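Local coordinates for chemotaxis protein cheA (Thermotoga maritima, PDB 1TQG) that probably relays phosphoryl groups in chemotaxis signalling, as the histidine phosphotransfer (Hpt) domain of a histidine kinase, at residues E5-F10 / M55-M60; E16-L21 / H46-M51; E40-L45 / T66-L71. All coordinates share one frame; numbering follows the deposited sequence. Where two conformers were deposited one is given.

Contact 1 (E5-F10 / M55-M60)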
loop_
_atom_site.group_PDB
_atom_site.type_symbol
_atom_site.label_atom_id
_atom_site.label_comp_id
_atom_site.label_asym_id
_atom_site.label_seq_id
_atom_site.Cartn_x
_atom_site.Cartn_y
_atom_site.Cartn_z
ATOM N N GLU A 5 -14.197 9.963 15.232
ATOM C CA GLU A 5 -13.382 11.060 14.695
ATOM C C GLU A 5 -12.037 10.550 14.173
ATOM O O GLU A 5 -11.625 10.918 13.054
ATOM C CB GLU A 5 -13.177 12.113 15.757
ATOM C CG GLU A 5 -12.312 13.286 15.328
ATOM C CD GLU A 5 -12.052 14.266 16.476
ATOM O OE1 GLU A 5 -12.737 14.155 17.493
ATOM O OE2 GLU A 5 -11.135 15.099 16.313
ATOM N N TYR A 6 -11.381 9.737 14.982
ATOM C CA TYR A 6 -10.053 9.250 14.572
ATOM C C TYR A 6 -10.138 8.246 13.460
ATOM O O TYR A 6 -9.138 8.181 12.694
ATOM C CB TYR A 6 -9.311 8.734 15.793
ATOM C CG TYR A 6 -9.109 9.776 16.828
ATOM C CD1 TYR A 6 -8.780 11.072 16.519
ATOM C CD2 TYR A 6 -9.238 9.485 18.178
ATOM C CE1 TYR A 6 -8.609 12.052 17.473
ATOM C CE2 TYR A 6 -9.063 10.427 19.140
ATOM C CZ TYR A 6 -8.742 11.718 18.794
ATOM O OH TYR A 6 -8.554 12.595 19.829
ATOM N N LEU A 7 -11.229 7.524 13.315
ATOM C CA LEU A 7 -11.435 6.722 12.113
ATOM C C LEU A 7 -11.471 7.590 10.878
ATOM O O LEU A 7 -10.889 7.249 9.836
ATOM C CB LEU A 7 -12.738 5.928 12.225
ATOM C CG LEU A 7 -12.761 4.707 13.130
ATOM C CD1 LEU A 7 -14.165 4.094 13.110
ATOM C CD2 LEU A 7 -11.761 3.666 12.716
ATOM N N GLY A 8 -12.101 8.750 10.974
ATOM C CA GLY A 8 -12.102 9.671 9.836
ATOM C C GLY A 8 -10.714 10.130 9.473
ATOM O O GLY A 8 -10.337 10.231 8.297
ATOM N N VAL A 9 -9.902 10.411 10.486
ATOM C CA VAL A 9 -8.512 10.819 10.255
ATOM C C VAL A 9 -7.717 9.657 9.604
ATOM O O VAL A 9 -6.976 9.845 8.632
ATOM C CB VAL A 9 -7.838 11.280 11.540
ATOM C CG1 VAL A 9 -6.341 11.511 11.313
ATOM C CG2 VAL A 9 -8.497 12.544 12.080
ATOM N N PHE A 10 -7.857 8.460 10.144
ATOM C CA PHE A 10 -7.262 7.289 9.596
ATOM C C PHE A 10 -7.617 7.104 8.101
ATOM O O PHE A 10 -6.714 6.842 7.281
ATOM C CB PHE A 10 -7.697 6.050 10.392
ATOM C CG PHE A 10 -7.209 4.745 9.826
ATOM C CD1 PHE A 10 -5.969 4.269 10.165
ATOM C CD2 PHE A 10 -8.003 3.981 9.044
ATOM C CE1 PHE A 10 -5.527 3.045 9.672
ATOM C CE2 PHE A 10 -7.534 2.811 8.457
ATOM C CZ PHE A 10 -6.291 2.329 8.807
ATOM N N MET A 55 -4.373 0.797 14.816
ATOM C CA MET A 55 -5.822 0.741 14.941
ATOM C C MET A 55 -6.284 -0.662 15.282
ATOM O O MET A 55 -7.465 -0.903 15.528
ATOM C CB MET A 55 -6.482 1.262 13.676
ATOM C CG MET A 55 -6.037 2.693 13.308
ATOM S SD MET A 55 -6.461 4.015 14.483
ATOM C CE MET A 55 -8.190 4.194 14.066
ATOM N N GLY A 56 -5.411 -1.659 15.233
ATOM C CA GLY A 56 -5.741 -3.054 15.439
ATOM C C GLY A 56 -6.512 -3.663 14.268
ATOM O O GLY A 56 -7.262 -4.613 14.443
ATOM N N PHE A 57 -6.313 -3.144 13.072
ATOM C CA PHE A 57 -6.993 -3.647 11.894
ATOM C C PHE A 57 -6.181 -4.796 11.287
ATOM O O PHE A 57 -5.379 -4.581 10.378
ATOM C CB PHE A 57 -7.274 -2.534 10.897
ATOM C CG PHE A 57 -8.221 -1.458 11.387
ATOM C CD1 PHE A 57 -9.054 -1.659 12.488
ATOM C CD2 PHE A 57 -8.226 -0.255 10.759
ATOM C CE1 PHE A 57 -9.902 -0.612 12.897
ATOM C CE2 PHE A 57 -9.065 0.779 11.106
ATOM C CZ PHE A 57 -9.892 0.559 12.180
ATOM N N SER A 58 -6.364 -5.968 11.820
ATOM C CA SER A 58 -5.551 -7.128 11.553
ATOM C C SER A 58 -5.509 -7.498 10.082
ATOM O O SER A 58 -4.427 -7.749 9.574
ATOM C CB SER A 58 -6.115 -8.273 12.458
ATOM O OG SER A 58 -7.533 -8.167 12.416
ATOM N N SER A 59 -6.668 -7.575 9.456
ATOM C CA SER A 59 -6.703 -8.033 8.074
ATOM C C SER A 59 -6.035 -6.995 7.177
ATOM O O SER A 59 -5.330 -7.393 6.258
ATOM C CB SER A 59 -8.155 -8.322 7.610
ATOM O OG SER A 59 -8.588 -9.474 8.330
ATOM N N MET A 60 -6.254 -5.704 7.440
ATOM C CA MET A 60 -5.605 -4.722 6.598
ATOM C C MET A 60 -4.101 -4.810 6.818
ATOM O O MET A 60 -3.305 -4.709 5.863
ATOM C CB MET A 60 -6.120 -3.288 6.892
ATOM C CG MET A 60 -5.366 -2.216 6.127
ATOM S SD MET A 60 -6.050 -0.591 6.498
ATOM C CE MET A 60 -4.708 0.460 5.878
#

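Contact 2 (E16-L21 / H46-M51)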
loop_
_atom_site.group_PDB
_atom_site.type_symbol
_atom_site.label_atom_id
_atom_site.label_comp_id
_atom_site.label_asym_id
_atom_site.label_seq_id
_atom_site.Cartn_x
_atom_site.Cartn_y
_atom_site.Cartn_z
ATOM N N GLU A 16 -4.370 9.271 1.283
ATOM C CA GLU A 16 -3.196 9.933 0.742
ATOM C C GLU A 16 -2.162 8.948 0.279
ATOM O O GLU A 16 -1.581 9.077 -0.811
ATOM C CB GLU A 16 -2.629 10.886 1.826
ATOM C CG GLU A 16 -1.303 11.486 1.516
ATOM C CD GLU A 16 -0.939 12.460 2.637
ATOM O OE1 GLU A 16 -1.752 13.373 2.980
ATOM O OE2 GLU A 16 0.193 12.180 3.121
ATOM N N TYR A 17 -1.911 7.913 1.110
ATOM C CA TYR A 17 -0.901 6.905 0.792
ATOM C C TYR A 17 -1.340 6.019 -0.352
ATOM O O TYR A 17 -0.522 5.670 -1.209
ATOM C CB TYR A 17 -0.516 6.049 2.020
ATOM C CG TYR A 17 0.344 6.887 2.942
ATOM C CD1 TYR A 17 1.669 7.195 2.685
ATOM C CD2 TYR A 17 -0.265 7.475 4.067
ATOM C CE1 TYR A 17 2.458 7.996 3.496
ATOM C CE2 TYR A 17 0.510 8.283 4.915
ATOM C CZ TYR A 17 1.847 8.521 4.602
ATOM O OH TYR A 17 2.591 9.303 5.430
ATOM N N LEU A 18 -2.633 5.699 -0.421
ATOM C CA LEU A 18 -3.119 4.933 -1.575
ATOM C C LEU A 18 -2.990 5.741 -2.841
ATOM O O LEU A 18 -2.661 5.156 -3.895
ATOM C CB LEU A 18 -4.571 4.506 -1.294
ATOM C CG LEU A 18 -4.755 3.494 -0.131
ATOM C CD1 LEU A 18 -6.236 3.429 0.167
ATOM C CD2 LEU A 18 -4.165 2.151 -0.492
ATOM N N GLN A 19 -3.188 7.054 -2.840
ATOM C CA GLN A 19 -2.957 7.887 -4.025
ATOM C C GLN A 19 -1.496 7.907 -4.411
ATOM O O GLN A 19 -1.160 7.753 -5.610
ATOM C CB GLN A 19 -3.532 9.320 -3.823
ATOM C CG GLN A 19 -3.523 10.181 -5.085
ATOM C CD GLN A 19 -4.416 9.606 -6.172
ATOM O OE1 GLN A 19 -5.631 9.501 -6.019
ATOM N NE2 GLN A 19 -3.750 9.214 -7.242
ATOM N N ASN A 20 -0.632 8.002 -3.430
ATOM C CA ASN A 20 0.806 7.951 -3.711
ATOM C C ASN A 20 1.165 6.658 -4.384
ATOM O O ASN A 20 1.922 6.603 -5.308
ATOM C CB ASN A 20 1.625 8.041 -2.401
ATOM C CG ASN A 20 1.542 9.388 -1.748
ATOM O OD1 ASN A 20 1.108 10.379 -2.310
ATOM N ND2 ASN A 20 2.004 9.388 -0.507
ATOM N N LEU A 21 0.646 5.562 -3.869
ATOM C CA LEU A 21 0.956 4.258 -4.444
ATOM C C LEU A 21 0.471 4.118 -5.841
ATOM O O LEU A 21 1.200 3.652 -6.686
ATOM C CB LEU A 21 0.301 3.172 -3.642
ATOM C CG LEU A 21 0.617 1.689 -3.397
ATOM C CD1 LEU A 21 2.066 1.347 -3.704
ATOM C CD2 LEU A 21 0.198 1.252 -2.002
ATOM N N HIS A 46 4.517 0.125 3.715
ATOM C CA HIS A 46 4.998 -0.052 5.076
ATOM C C HIS A 46 4.291 0.937 5.988
ATOM O O HIS A 46 3.883 0.581 7.110
ATOM C CB HIS A 46 6.542 0.153 5.047
ATOM C CG HIS A 46 7.106 -0.128 6.392
ATOM N ND1 HIS A 46 7.142 -1.380 6.919
ATOM C CD2 HIS A 46 7.753 0.654 7.269
ATOM C CE1 HIS A 46 7.704 -1.380 8.058
ATOM N NE2 HIS A 46 8.076 -0.157 8.359
ATOM N N THR A 47 4.095 2.179 5.552
ATOM C CA THR A 47 3.373 3.161 6.364
ATOM C C THR A 47 1.935 2.681 6.591
ATOM O O THR A 47 1.374 2.726 7.700
ATOM C CB THR A 47 3.348 4.572 5.715
ATOM O OG1 THR A 47 4.674 5.114 5.769
ATOM C CG2 THR A 47 2.465 5.528 6.480
ATOM N N LEU A 48 1.268 2.203 5.531
ATOM C CA LEU A 48 -0.118 1.690 5.697
ATOM C C LEU A 48 -0.173 0.543 6.670
ATOM O O LEU A 48 -1.091 0.478 7.482
ATOM C CB LEU A 48 -0.655 1.317 4.325
ATOM C CG LEU A 48 -1.000 2.454 3.348
ATOM C CD1 LEU A 48 -1.158 1.905 1.944
ATOM C CD2 LEU A 48 -2.233 3.190 3.834
ATOM N N LYS A 49 0.796 -0.357 6.621
ATOM C CA LYS A 49 0.816 -1.487 7.548
ATOM C C LYS A 49 0.882 -0.982 8.963
ATOM O O LYS A 49 0.196 -1.484 9.873
ATOM C CB LYS A 49 2.033 -2.364 7.252
ATOM C CG LYS A 49 2.109 -3.673 8.045
ATOM C CD LYS A 49 3.409 -4.378 7.874
ATOM C CE LYS A 49 4.648 -3.749 8.465
ATOM N NZ LYS A 49 5.833 -4.627 8.626
ATOM N N GLY A 50 1.763 -0.024 9.202
ATOM C CA GLY A 50 1.910 0.497 10.546
ATOM C C GLY A 50 0.673 1.239 11.048
ATOM O O GLY A 50 0.297 1.136 12.227
ATOM N N MET A 51 0.040 2.014 10.174
ATOM C CA MET A 51 -1.229 2.657 10.554
ATOM C C MET A 51 -2.272 1.638 10.916
ATOM O O MET A 51 -3.001 1.779 11.923
ATOM C CB MET A 51 -1.682 3.493 9.353
ATOM C CG MET A 51 -0.723 4.641 9.124
ATOM S SD MET A 51 -1.261 5.537 7.672
ATOM C CE MET A 51 -2.793 6.235 8.323
#

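Contact 3 (E40-L45 / T66-L71)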
loop_
_atom_site.group_PDB
_atom_site.type_symbol
_atom_site.label_atom_id
_atom_site.label_comp_id
_atom_site.label_asym_id
_atom_site.label_seq_id
_atom_site.Cartn_x
_atom_site.Cartn_y
_atom_site.Cartn_z
ATOM N N GLU A 40 9.742 3.706 -3.206
ATOM C CA GLU A 40 8.592 4.537 -2.921
ATOM C C GLU A 40 7.356 3.720 -2.589
ATOM O O GLU A 40 6.583 4.020 -1.685
ATOM C CB GLU A 40 8.218 5.414 -4.103
ATOM C CG GLU A 40 9.066 6.577 -4.409
ATOM C CD GLU A 40 8.580 7.418 -5.577
ATOM O OE1 GLU A 40 7.455 7.426 -6.115
ATOM O OE2 GLU A 40 9.493 8.135 -5.975
ATOM N N ALA A 41 7.150 2.728 -3.438
ATOM C CA ALA A 41 6.006 1.860 -3.192
ATOM C C ALA A 41 6.158 1.075 -1.909
ATOM O O ALA A 41 5.151 0.990 -1.139
ATOM C CB ALA A 41 5.856 0.923 -4.383
ATOM N N PHE A 42 7.327 0.503 -1.666
ATOM C CA PHE A 42 7.572 -0.155 -0.412
ATOM C C PHE A 42 7.233 0.740 0.800
ATOM O O PHE A 42 6.558 0.312 1.720
ATOM C CB PHE A 42 9.052 -0.653 -0.390
ATOM C CG PHE A 42 9.406 -1.184 0.995
ATOM C CD1 PHE A 42 8.982 -2.444 1.404
ATOM C CD2 PHE A 42 10.094 -0.389 1.864
ATOM C CE1 PHE A 42 9.208 -2.876 2.691
ATOM C CE2 PHE A 42 10.323 -0.821 3.167
ATOM C CZ PHE A 42 9.866 -2.070 3.572
ATOM N N ARG A 43 7.717 1.988 0.768
ATOM C CA ARG A 43 7.574 2.888 1.886
ATOM C C ARG A 43 6.095 3.210 2.197
ATOM O O ARG A 43 5.673 3.256 3.344
ATOM C CB ARG A 43 8.283 4.211 1.696
ATOM C CG ARG A 43 9.791 4.004 1.648
ATOM C CD ARG A 43 10.481 5.326 1.685
ATOM N NE ARG A 43 10.484 6.046 0.439
ATOM C CZ ARG A 43 11.403 6.046 -0.538
ATOM N NH1 ARG A 43 12.498 5.293 -0.517
ATOM N NH2 ARG A 43 11.198 6.826 -1.599
ATOM N N ALA A 44 5.331 3.394 1.101
ATOM C CA ALA A 44 3.897 3.678 1.299
ATOM C C ALA A 44 3.191 2.483 1.901
ATOM O O ALA A 44 2.387 2.620 2.803
ATOM C CB ALA A 44 3.302 4.059 -0.063
ATOM N N LEU A 45 3.474 1.270 1.393
ATOM C CA LEU A 45 2.863 0.069 1.952
ATOM C C LEU A 45 3.262 -0.134 3.387
ATOM O O LEU A 45 2.449 -0.600 4.204
ATOM C CB LEU A 45 3.217 -1.155 1.098
ATOM C CG LEU A 45 2.508 -1.196 -0.264
ATOM C CD1 LEU A 45 3.272 -2.144 -1.183
ATOM C CD2 LEU A 45 1.064 -1.542 -0.110
ATOM N N THR A 66 1.752 -8.558 3.308
ATOM C CA THR A 66 1.939 -9.413 2.133
ATOM C C THR A 66 2.406 -8.586 0.962
ATOM O O THR A 66 3.314 -8.959 0.195
ATOM C CB THR A 66 0.623 -10.196 1.852
ATOM O OG1 THR A 66 0.386 -11.074 2.920
ATOM C CG2 THR A 66 0.688 -10.978 0.576
ATOM N N LEU A 67 1.808 -7.410 0.762
ATOM C CA LEU A 67 2.161 -6.576 -0.382
ATOM C C LEU A 67 3.511 -5.962 -0.219
ATOM O O LEU A 67 4.332 -5.900 -1.139
ATOM C CB LEU A 67 1.100 -5.472 -0.541
ATOM C CG LEU A 67 -0.308 -5.943 -0.894
ATOM C CD1 LEU A 67 -1.249 -4.747 -0.723
ATOM C CD2 LEU A 67 -0.371 -6.568 -2.252
ATOM N N GLU A 68 3.831 -5.479 0.992
ATOM C CA GLU A 68 5.135 -4.899 1.289
ATOM C C GLU A 68 6.191 -5.993 1.032
ATOM O O GLU A 68 7.278 -5.603 0.553
ATOM C CB GLU A 68 5.219 -4.243 2.654
ATOM C CG GLU A 68 5.816 -4.949 3.787
ATOM C CD GLU A 68 5.740 -4.216 5.111
ATOM O OE1 GLU A 68 5.833 -2.990 5.142
ATOM O OE2 GLU A 68 5.659 -4.923 6.151
ATOM N N ASN A 69 5.927 -7.253 1.369
ATOM C CA ASN A 69 6.905 -8.284 1.129
ATOM C C ASN A 69 7.219 -8.419 -0.322
ATOM O O ASN A 69 8.399 -8.704 -0.686
ATOM C CB ASN A 69 6.374 -9.653 1.655
ATOM C CG ASN A 69 6.417 -9.767 3.140
ATOM O OD1 ASN A 69 7.061 -8.997 3.860
ATOM N ND2 ASN A 69 5.666 -10.703 3.676
ATOM N N ILE A 70 6.275 -8.276 -1.241
ATOM C CA ILE A 70 6.546 -8.299 -2.702
ATOM C C ILE A 70 7.520 -7.171 -3.031
ATOM O O ILE A 70 8.539 -7.431 -3.683
ATOM C CB ILE A 70 5.259 -8.202 -3.467
ATOM C CG1 ILE A 70 4.295 -9.364 -3.180
ATOM C CG2 ILE A 70 5.587 -8.111 -4.959
ATOM C CD1 ILE A 70 2.893 -9.132 -3.745
ATOM N N LEU A 71 7.212 -5.938 -2.600
ATOM C CA LEU A 71 8.080 -4.823 -2.932
ATOM C C LEU A 71 9.416 -4.908 -2.268
ATOM O O LEU A 71 10.418 -4.447 -2.846
ATOM C CB LEU A 71 7.430 -3.449 -2.637
ATOM C CG LEU A 71 6.392 -2.912 -3.605
ATOM C CD1 LEU A 71 7.030 -2.505 -4.949
ATOM C CD2 LEU A 71 5.251 -3.854 -3.852
#

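Contact 1 (E5-F10 / M55-M60)
The tight turn between helix 35-55 and helix 58-75 sets M55 and F57 against L7 and F10 of helix 3-30, and M60 joins them from the first turn of helix 58-75. G56, with positive phi, ends the preceding helix in a Schellman motif, and F57 occupies the N-cap position of the next helix at the centre of an inverse gamma turn. F10 is the hub. Its CG stands anti to the backbone N (chi1 175°), which carries the ring across to the turn. F57 presents its edge to one face of that ring in a T-shaped pair, planes at 88°, with F57 CE2 3.7 Å from F10 CE2 and nearer the rim than the centre. M60, extended beyond CG, brings its sulfur to the edge of the same ring in a Met-aromatic contact, SD lying 3.7 Å from F10 CZ. In one of its two conformers, M55 lays its CG obliquely to F10 CD1 at 3.5 Å, and bends at chi2 and chi3 bring its CE to L7 CD2 at 3.9 Å. L7 CD2 also lies in the plane of the F57 ring, 3.7 Å from F57 CZ. Were F10 cut back to an alanine, the F57 edge would probably lose the face it points to and the M60 sulfur its aromatic partner, with a gap left between turn and helix. The cluster belongs to one end of the four-helix bundle: L7 reaches I103 and M60 reaches I96 and M99 on helix 83-103, while F10 packs on M51 of helix 35-55.

Contact 2 (E16-L21 / H46-M51)
Y17 and T47 cross at about a right angle, with the threonine methyl over one face of the tyrosine ring. T47 CG2 sits 3.7 Å from the Y17 ring centroid and 17° off its normal, a CH-pi contact displaced toward the phenol end, where T47 CG2 comes within 3.6 Å of Y17 CZ. The methyl is held there by the other branch: T47 CG2 is anti to the backbone N, while OG1 hydrogen-bonds back to the carbonyl of R43 one turn earlier, which fixes the rotation of the side chain. M51 SD, in one of two conformers, meets the ring obliquely, a looser Met-aromatic contact 5.0 Å from the Y17 centroid. Deeper in, the end of L48 comes against the tyrosine CB, L48 CD2 3.8 Å from Y17 CB, and the L48 and L18 side chains cross at about a right angle, L48 CD1 3.9 Å from L18 CD2. The segment axes run antiparallel at 158°, 10.4 Å apart, as neighbours in an up-and-down helical bundle. H46 and K49 belong to the HxxKG signature of Hpt domains, whose histidine is the usual phosphoryl acceptor; both turn from helix 3-30 toward helix 58-75. No hydrogen bond joins the two segments: this side of the presumed phosphorylation helix is held to segment 16-21 by apolar packing with CH-pi and Met-aromatic contacts, leaving its polar groups to pair elsewhere.

Contact 3 (E40-L45 / T66-L71)
L71 packs against segment 40-45 of helix 35-55 from its CB onward. L71 CB lies 3.9 Å from F42 CB, close against the backbone of the facing helix. With CG anti to the carbonyl carbon (chi1 -77°), the chain then passes between A41 and L45: L71 CG is 3.9 Å from A41 CB, and the methyls divide, L71 CD1 going to A41 CB at 3.7 Å and L71 CD2 to L45 CD1, also at 3.7 Å. These are neighbouring antiparallel helices of the Hpt four-helix bundle, at 159° with their segment axes 8.8 Å apart. The small A41 is consistent with this close approach, and L21 and L25 of helix 3-30 cover that alanine too. One turn back from L71, L45 CD2 rests on L67 CB at 4.0 Å and L45 CB meets E68 CB. F42 turns its ring edge to the E68 carbonyl oxygen, which lies in the ring plane, and E68 CG runs obliquely past CE1. R75 makes a cation-pi contact with the F42 ring. Beyond CG the E68 chain is extended; OE2 forms a salt bridge with K49 NZ and a hydrogen bond with H65 ND1, and OE1 probably hydrogen-bonds H46 ND1.

How the contacts relate
Three pairings of three helices are sampled: helix 3-30 serves contacts 1 and 2, helix 35-55 contacts 2 and 3, and helix 58-75 contacts 1 and 3. Contact 1 lies at the bundle end, its centre about 14 Å from that of the chain, and relies on rings and sulfur around a turn. Contacts 2 and 3 are nearer the middle, at about 5 and 6 Å. Contact 3 is the most buried and is mainly aliphatic, whereas contact 2 mixes leucines with a partly exposed tyrosine. Contacts 1 and 2 touch where F10 CE1 packs on the carbonyl of M51; contacts 2 and 3 meet through both L21 packing and polar bonds, and contacts 1 and 3 do not touch.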